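PDB 6C4U: forkhead-associated 1 from Saccharomyces cerevisiae, which binds a phosphothreonine peptide of the human transcription factor c-Myc, as an engineered form of a yeast forkhead-associated (FHA) domain. Local coordinates for residues L54-K59 and I102-D107; T81-Q86 and Q98-T103. All coordinates share one frame; numbering follows the deposited sequence.

Contact 1: residues L54-K59 and I102-D107; sequences LPVSNK and ITVRTD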
ATOM      1  N   LEU F  54       4.242  15.075   8.841  1.00142.89           N
ATOM      2  CA  LEU F  54       5.130  15.699   7.845  1.00135.53           C
ATOM      3  C   LEU F  54       6.234  14.801   7.261  1.00119.36           C
ATOM      4  O   LEU F  54       6.474  14.837   6.061  1.00125.09           O
ATOM      5  CB  LEU F  54       5.678  17.048   8.347  1.00143.25           C
ATOM      6  CG  LEU F  54       4.636  18.231   8.296  1.00147.46           C
ATOM      7  CD1 LEU F  54       4.345  18.806   6.892  1.00132.30           C
ATOM      8  CD2 LEU F  54       3.297  17.979   8.994  1.00151.61           C
ATOM      9  N   PRO F  55       6.874  13.968   8.083  1.00105.24           N
ATOM     10  CA  PRO F  55       7.896  13.043   7.525  1.00114.14           C
ATOM     11  C   PRO F  55       7.347  11.890   6.663  1.00118.20           C
ATOM     12  O   PRO F  55       8.126  11.105   6.100  1.00106.70           O
ATOM     13  CB  PRO F  55       8.581  12.487   8.782  1.00107.00           C
ATOM     14  CG  PRO F  55       8.250  13.456   9.862  1.00105.84           C
ATOM     15  CD  PRO F  55       6.867  13.934   9.553  1.00 99.36           C
ATOM     16  N   VAL F  56       6.027  11.755   6.606  1.00124.75           N
ATOM     17  CA  VAL F  56       5.404  10.898   5.616  1.00121.22           C
ATOM     18  C   VAL F  56       5.338  11.707   4.329  1.00115.24           C
ATOM     19  O   VAL F  56       4.814  12.822   4.307  1.00 99.48           O
ATOM     20  CB  VAL F  56       3.999  10.431   6.049  1.00132.56           C
ATOM     21  CG1 VAL F  56       3.309   9.660   4.929  1.00133.99           C
ATOM     22  CG2 VAL F  56       4.112   9.581   7.310  1.00140.92           C
ATOM     23  N   SER F  57       5.927  11.152   3.277  1.00108.44           N
ATOM     24  CA  SER F  57       5.847  11.725   1.935  1.00 92.35           C
ATOM     25  C   SER F  57       4.402  11.850   1.431  1.00 80.84           C
ATOM     26  O   SER F  57       3.541  11.052   1.802  1.00 99.13           O
ATOM     27  CB  SER F  57       6.719  10.900   0.968  1.00 83.62           C
ATOM     28  OG  SER F  57       8.030  10.720   1.493  1.00 81.80           O
ATOM     29  N   ASN F  58       4.156  12.869   0.613  1.00 82.14           N
ATOM     30  CA  ASN F  58       2.822  13.139   0.055  1.00 95.16           C
ATOM     31  C   ASN F  58       2.281  11.953  -0.703  1.00 94.65           C
ATOM     32  O   ASN F  58       1.095  11.627  -0.585  1.00 85.26           O
ATOM     33  CB  ASN F  58       2.857  14.348  -0.883  1.00107.51           C
ATOM     34  CG  ASN F  58       2.905  15.642  -0.130  1.00111.13           C
ATOM     35  OD1 ASN F  58       1.863  16.175   0.266  1.00 99.20           O
ATOM     36  ND2 ASN F  58       4.116  16.146   0.103  1.00110.89           N
ATOM     37  N   LYS F  59       3.149  11.358  -1.516  1.00 95.89           N
ATOM     38  CA  LYS F  59       2.898  10.051  -2.093  1.00 95.56           C
ATOM     39  C   LYS F  59       4.061   9.201  -1.617  1.00 94.49           C
ATOM     40  O   LYS F  59       5.197   9.369  -2.064  1.00 90.13           O
ATOM     41  CB  LYS F  59       2.780  10.094  -3.619  1.00100.53           C
ATOM     42  CG  LYS F  59       1.495  10.736  -4.120  1.00112.27           C
ATOM     43  CD  LYS F  59       0.801  10.218  -5.360  1.00119.73           C
ATOM     44  CE  LYS F  59      -0.349  11.199  -5.672  1.00124.04           C
ATOM     45  NZ  LYS F  59      -1.646  10.682  -6.240  1.00119.84           N
ATOM     46  N   ILE F 102       3.235  -3.355   6.589  1.00 72.89           N
ATOM     47  CA  ILE F 102       3.862  -2.176   5.992  1.00 76.42           C
ATOM     48  C   ILE F 102       3.981  -1.107   7.067  1.00 74.07           C
ATOM     49  O   ILE F 102       3.004  -0.787   7.729  1.00 77.40           O
ATOM     50  CB  ILE F 102       3.024  -1.676   4.787  1.00 76.73           C
ATOM     51  CG1 ILE F 102       2.895  -2.804   3.747  1.00 82.75           C
ATOM     52  CG2 ILE F 102       3.696  -0.513   4.097  1.00 75.79           C
ATOM     53  CD1 ILE F 102       2.046  -2.475   2.545  1.00 75.93           C
ATOM     54  N   THR F 103       5.177  -0.551   7.227  1.00 76.16           N
ATOM     55  CA  THR F 103       5.486   0.359   8.343  1.00 86.39           C
ATOM     56  C   THR F 103       6.189   1.600   7.834  1.00 85.67           C
ATOM     57  O   THR F 103       7.077   1.485   6.998  1.00 80.07           O
ATOM     58  CB  THR F 103       6.442  -0.315   9.360  1.00 89.27           C
ATOM     59  OG1 THR F 103       6.565  -1.732   9.090  1.00 95.91           O
ATOM     60  CG2 THR F 103       5.956  -0.096  10.744  1.00 84.39           C
ATOM     61  N   VAL F 104       5.811   2.771   8.341  1.00 93.45           N
ATOM     62  CA  VAL F 104       6.476   4.035   7.962  1.00 98.63           C
ATOM     63  C   VAL F 104       6.828   4.810   9.226  1.00102.29           C
ATOM     64  O   VAL F 104       6.229   4.613  10.256  1.00101.34           O
ATOM     65  CB  VAL F 104       5.601   4.896   7.016  1.00 96.64           C
ATOM     66  CG1 VAL F 104       5.239   4.104   5.776  1.00102.04           C
ATOM     67  CG2 VAL F 104       4.337   5.394   7.696  1.00 94.49           C
ATOM     68  N   ARG F 105       7.782   5.715   9.153  1.00115.13           N
ATOM     69  CA  ARG F 105       8.171   6.505  10.340  1.00111.68           C
ATOM     70  C   ARG F 105       7.391   7.807  10.410  1.00112.58           C
ATOM     71  O   ARG F 105       7.032   8.392   9.363  1.00119.21           O
ATOM     72  CB  ARG F 105       9.642   6.808  10.293  1.00116.09           C
ATOM     73  CG  ARG F 105      10.518   5.565  10.390  1.00127.44           C
ATOM     74  CD  ARG F 105      11.786   5.632   9.535  1.00144.44           C
ATOM     75  NE  ARG F 105      12.717   6.672   9.974  1.00160.10           N
ATOM     76  CZ  ARG F 105      13.624   7.288   9.219  1.00168.79           C
ATOM     77  NH1 ARG F 105      13.790   6.965   7.931  1.00188.24           N
ATOM     78  NH2 ARG F 105      14.376   8.248   9.751  1.00156.26           N
ATOM     79  N   THR F 106       7.088   8.220  11.639  1.00118.45           N
ATOM     80  CA  THR F 106       6.242   9.392  11.945  1.00124.33           C
ATOM     81  C   THR F 106       7.019  10.453  12.734  1.00132.15           C
ATOM     82  O   THR F 106       6.928  11.653  12.442  1.00124.99           O
ATOM     83  CB  THR F 106       5.015   8.951  12.759  1.00121.48           C
ATOM     84  OG1 THR F 106       5.360   7.810  13.551  1.00107.26           O
ATOM     85  CG2 THR F 106       3.856   8.550  11.826  1.00122.54           C
ATOM     86  N   ASP F 107       7.752  10.027  13.760  1.00152.18           N
ATOM     87  CA  ASP F 107       8.643  10.919  14.521  1.00160.90           C
ATOM     88  C   ASP F 107      10.113  10.603  14.236  1.00158.21           C
ATOM     89  O   ASP F 107      10.463   9.462  13.887  1.00145.94           O
ATOM     90  CB  ASP F 107       8.465  10.764  16.054  1.00176.17           C
ATOM     91  CG  ASP F 107       7.071  11.112  16.541  1.00184.70           C
ATOM     92  OD1 ASP F 107       6.392  11.973  15.940  1.00195.08           O
ATOM     93  OD2 ASP F 107       6.669  10.513  17.565  1.00179.69           O
TER
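Pro55 sets its ring against the backbone carbonyl of Thr106, with CG 3.4 Å from Thr106 O and CD 3.7 Å from that same oxygen. The ring meets backbone rather than side chain: CB of Thr106 points away from 54-59, and its OG1 is hydrogen-bonded to Thr111 OG1 instead. Pro55 and Thr106 bring their CA atoms to 6.0 Å, the nearest backbone approach between the two segments. The next residue, Val56, uses a single methyl. With CG1 anti to the backbone N (chi1 174°), CG2 sits beside that nitrogen and reaches strand 101-105. There it lies 4.2 Å from CG2 of Val104, whose CB points toward the loop, and 3.8 Å from Arg105 O. No hydrogen bond crosses, so 54-59 rests on the strand end through van der Waals contact alone, burying 175 Å² in all. Two of its backbone oxygens bond elsewhere: Pro55 O accepts from Asn79 ND2 and Val56 O from Arg42 NE. Directly beyond Val56, Ser57 OG and Asn58 N hydrogen-bond a modified side chain of the bound peptide, probably the phosphothreonine that FHA domains read with their loops. Arg105 packs on an apolar peptide side chain, which brings both segments to the binding surface. Thr106 also touches Ile53 in the loop that carries Pro55. Behind the contact, Val104 packs against His60 and against Leu113 of strand 112-119, with which it also pairs through the backbone, while 54-59 links strand 48-49 to strand 61-66 of the other sheet.

Contact 2: residues T81-Q86 and Q98-T103; sequences TWLNGQ and QGDEIT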
ATOM      1  N   THR F  81      10.280   3.045   3.576  1.00 79.01           N
ATOM      2  CA  THR F  81       9.101   2.225   3.840  1.00 73.13           C
ATOM      3  C   THR F  81       9.581   0.824   4.179  1.00 78.49           C
ATOM      4  O   THR F  81      10.412   0.271   3.462  1.00 81.18           O
ATOM      5  CB  THR F  81       8.189   2.191   2.596  1.00 72.01           C
ATOM      6  OG1 THR F  81       7.626   3.492   2.405  1.00 77.40           O
ATOM      7  CG2 THR F  81       7.057   1.170   2.725  1.00 68.89           C
ATOM      8  N   TRP F  82       9.039   0.258   5.259  1.00 85.36           N
ATOM      9  CA  TRP F  82       9.454  -1.044   5.784  1.00 79.33           C
ATOM     10  C   TRP F  82       8.397  -2.091   5.531  1.00 73.26           C
ATOM     11  O   TRP F  82       7.217  -1.842   5.750  1.00 77.29           O
ATOM     12  CB  TRP F  82       9.688  -0.937   7.284  1.00 90.92           C
ATOM     13  CG  TRP F  82      11.014  -0.396   7.602  1.00 97.00           C
ATOM     14  CD1 TRP F  82      12.094  -1.101   8.004  1.00 98.07           C
ATOM     15  CD2 TRP F  82      11.424   0.970   7.522  1.00 94.48           C
ATOM     16  NE1 TRP F  82      13.157  -0.261   8.191  1.00103.65           N
ATOM     17  CE2 TRP F  82      12.773   1.017   7.904  1.00 93.24           C
ATOM     18  CE3 TRP F  82      10.781   2.156   7.170  1.00102.02           C
ATOM     19  CZ2 TRP F  82      13.498   2.197   7.938  1.00 99.39           C
ATOM     20  CZ3 TRP F  82      11.503   3.337   7.205  1.00107.60           C
ATOM     21  CH2 TRP F  82      12.854   3.347   7.589  1.00110.10           C
ATOM     22  N   LEU F  83       8.823  -3.263   5.083  1.00 69.13           N
ATOM     23  CA  LEU F  83       7.918  -4.378   4.836  1.00 77.77           C
ATOM     24  C   LEU F  83       8.347  -5.526   5.732  1.00 89.72           C
ATOM     25  O   LEU F  83       9.438  -6.082   5.548  1.00110.55           O
ATOM     26  CB  LEU F  83       7.972  -4.795   3.370  1.00 77.25           C
ATOM     27  CG  LEU F  83       7.233  -6.074   2.994  1.00 77.32           C
ATOM     28  CD1 LEU F  83       5.802  -6.055   3.489  1.00 82.44           C
ATOM     29  CD2 LEU F  83       7.232  -6.249   1.483  1.00 88.71           C
ATOM     30  N   ASN F  84       7.489  -5.871   6.698  1.00 94.07           N
ATOM     31  CA  ASN F  84       7.813  -6.847   7.744  1.00 87.72           C
ATOM     32  C   ASN F  84       9.130  -6.445   8.394  1.00 90.60           C
ATOM     33  O   ASN F  84      10.064  -7.237   8.496  1.00 88.13           O
ATOM     34  CB  ASN F  84       7.877  -8.281   7.188  1.00 81.64           C
ATOM     35  CG  ASN F  84       6.579  -8.693   6.507  1.00 81.74           C
ATOM     36  OD1 ASN F  84       5.471  -8.401   6.992  1.00 75.48           O
ATOM     37  ND2 ASN F  84       6.705  -9.366   5.368  1.00 73.37           N
ATOM     38  N   GLY F  85       9.206  -5.174   8.779  1.00 93.79           N
ATOM     39  CA  GLY F  85      10.345  -4.657   9.515  1.00104.56           C
ATOM     40  C   GLY F  85      11.687  -4.571   8.807  1.00116.51           C
ATOM     41  O   GLY F  85      12.672  -4.245   9.454  1.00140.92           O
ATOM     42  N   GLN F  86      11.738  -4.840   7.500  1.00121.80           N
ATOM     43  CA  GLN F  86      12.944  -4.628   6.684  1.00111.23           C
ATOM     44  C   GLN F  86      12.664  -3.514   5.687  1.00106.04           C
ATOM     45  O   GLN F  86      11.683  -3.589   4.958  1.00108.65           O
ATOM     46  CB  GLN F  86      13.309  -5.899   5.932  1.00106.31           C
ATOM     47  CG  GLN F  86      13.714  -7.049   6.830  1.00118.58           C
ATOM     48  CD  GLN F  86      13.435  -8.408   6.169  1.00133.34           C
ATOM     49  OE1 GLN F  86      12.276  -8.754   5.921  1.00145.31           O
ATOM     50  NE2 GLN F  86      14.491  -9.176   5.880  1.00130.99           N
ATOM     51  N   GLN F  98       0.263 -12.557   2.081  1.00 87.29           N
ATOM     52  CA  GLN F  98      -0.784 -12.498   3.088  1.00 81.37           C
ATOM     53  C   GLN F  98      -0.284 -12.060   4.465  1.00 75.75           C
ATOM     54  O   GLN F  98       0.783 -12.490   4.905  1.00 68.40           O
ATOM     55  CB  GLN F  98      -1.518 -13.838   3.158  1.00 81.77           C
ATOM     56  CG  GLN F  98      -2.610 -13.891   4.186  1.00 86.83           C
ATOM     57  CD  GLN F  98      -3.728 -12.900   3.923  1.00 84.97           C
ATOM     58  OE1 GLN F  98      -4.782 -13.239   3.444  1.00 77.35           O
ATOM     59  NE2 GLN F  98      -3.459 -11.592   4.085  1.00 87.28           N
ATOM     60  N   GLY F  99      -1.035 -11.169   5.113  1.00 71.52           N
ATOM     61  CA  GLY F  99      -0.682 -10.718   6.443  1.00 75.50           C
ATOM     62  C   GLY F  99       0.574  -9.882   6.575  1.00 72.94           C
ATOM     63  O   GLY F  99       1.059  -9.715   7.686  1.00 79.87           O
ATOM     64  N   ASP F 100       1.104  -9.340   5.481  1.00 80.42           N
ATOM     65  CA  ASP F 100       2.341  -8.540   5.554  1.00 78.20           C
ATOM     66  C   ASP F 100       2.106  -7.235   6.284  1.00 74.42           C
ATOM     67  O   ASP F 100       0.990  -6.722   6.293  1.00 69.67           O
ATOM     68  CB  ASP F 100       2.896  -8.243   4.151  1.00 83.01           C
ATOM     69  CG  ASP F 100       3.711  -9.395   3.574  1.00 92.35           C
ATOM     70  OD1 ASP F 100       3.816 -10.456   4.224  1.00101.94           O
ATOM     71  OD2 ASP F 100       4.235  -9.236   2.459  1.00 90.86           O
ATOM     72  N   GLU F 101       3.162  -6.715   6.904  1.00 77.10           N
ATOM     73  CA  GLU F 101       3.068  -5.492   7.699  1.00 84.81           C
ATOM     74  C   GLU F 101       3.917  -4.374   7.088  1.00 76.60           C
ATOM     75  O   GLU F 101       5.155  -4.422   7.099  1.00 85.32           O
ATOM     76  CB  GLU F 101       3.497  -5.767   9.146  1.00 98.66           C
ATOM     77  CG  GLU F 101       3.253  -4.634  10.132  1.00106.57           C
ATOM     78  CD  GLU F 101       3.747  -4.966  11.556  1.00115.21           C
ATOM     79  OE1 GLU F 101       4.562  -5.916  11.767  1.00118.89           O
ATOM     80  OE2 GLU F 101       3.323  -4.313  12.519  1.00113.02           O
ATOM     81  N   ILE F 102       3.235  -3.355   6.589  1.00 72.89           N
ATOM     82  CA  ILE F 102       3.862  -2.176   5.992  1.00 76.42           C
ATOM     83  C   ILE F 102       3.981  -1.107   7.067  1.00 74.07           C
ATOM     84  O   ILE F 102       3.004  -0.787   7.729  1.00 77.40           O
ATOM     85  CB  ILE F 102       3.024  -1.676   4.787  1.00 76.73           C
ATOM     86  CG1 ILE F 102       2.895  -2.804   3.747  1.00 82.75           C
ATOM     87  CG2 ILE F 102       3.696  -0.513   4.097  1.00 75.79           C
ATOM     88  CD1 ILE F 102       2.046  -2.475   2.545  1.00 75.93           C
ATOM     89  N   THR F 103       5.177  -0.551   7.227  1.00 76.16           N
ATOM     90  CA  THR F 103       5.486   0.359   8.343  1.00 86.39           C
ATOM     91  C   THR F 103       6.189   1.600   7.834  1.00 85.67           C
ATOM     92  O   THR F 103       7.077   1.485   6.998  1.00 80.07           O
ATOM     93  CB  THR F 103       6.442  -0.315   9.360  1.00 89.27           C
ATOM     94  OG1 THR F 103       6.565  -1.732   9.090  1.00 95.91           O
ATOM     95  CG2 THR F 103       5.956  -0.096  10.744  1.00 84.39           C
TER
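Asn84 holds CG beside its own backbone N (chi1 -57°), which swings the amide back to Asp100 and Glu101 although CB points away from them. OD1 of Asn84 accepts the backbone N-H of Glu101 at 2.9 Å, the donor standing well out of the amide's plane. In return, Asn84 N gives its hydrogen to Glu101 O at 2.8 Å, so side chain and backbone of one residue grip both backbone polar atoms of Glu101. Asn84 ND2 adds a weak bond to Asp100 OD1, 3.3 Å long, with amide and carboxylate planes nearly perpendicular (85°). Asp100 OD2 is held by Ser97 N and lies 3.7 Å from the methyl CD1 of Leu83. Replacing Asp100 by an alanine would probably leave Ser97 N without this mate and Asn84 ND2 without its weak partner, the amide then being held through OD1 alone within this contact. Leu83 to Gln86 form a type I' turn, the tight two-residue turn of a beta hairpin, with Asn84 and Gly85 at its corners. The hairpin's first strand lies antiparallel to 101-105: Trp82 N donates to Thr103 O at 2.9 Å, and Thr103 N returns to Trp82 O at 2.8 Å. Trp82 and Thr103 share one face of this FHA sheet, Leu83 and Ile102 the other. On the buried side, Thr81 CG2 meets Ile102 CG2 at 4.0 Å, while OG1 of Thr81 bonds Asp75 OD1.

How the contacts relate
From the N terminus, the chain first lays down 54-59, in the loop between strands 48-49 and 61-66. It then runs through the hairpin at 81-86 and returns at 98-103, where contact 2 closes a short excursion of 11 residues. Overlapping it by two residues, 102-107 closes the 42-residue span of contact 1; contact 2 therefore nests within contact 1 except at this shared end, Ile102 and Thr103. Strand 101-105 is the common rail: its start pairs with 82-83, its end supports the 54-59 loop. Centres of the two lie about 14 Å apart, yet Arg105 packs on the Trp82 ring and Val104 on Thr81. Together they tie the hairpin's sheet to a peptide-contacting loop.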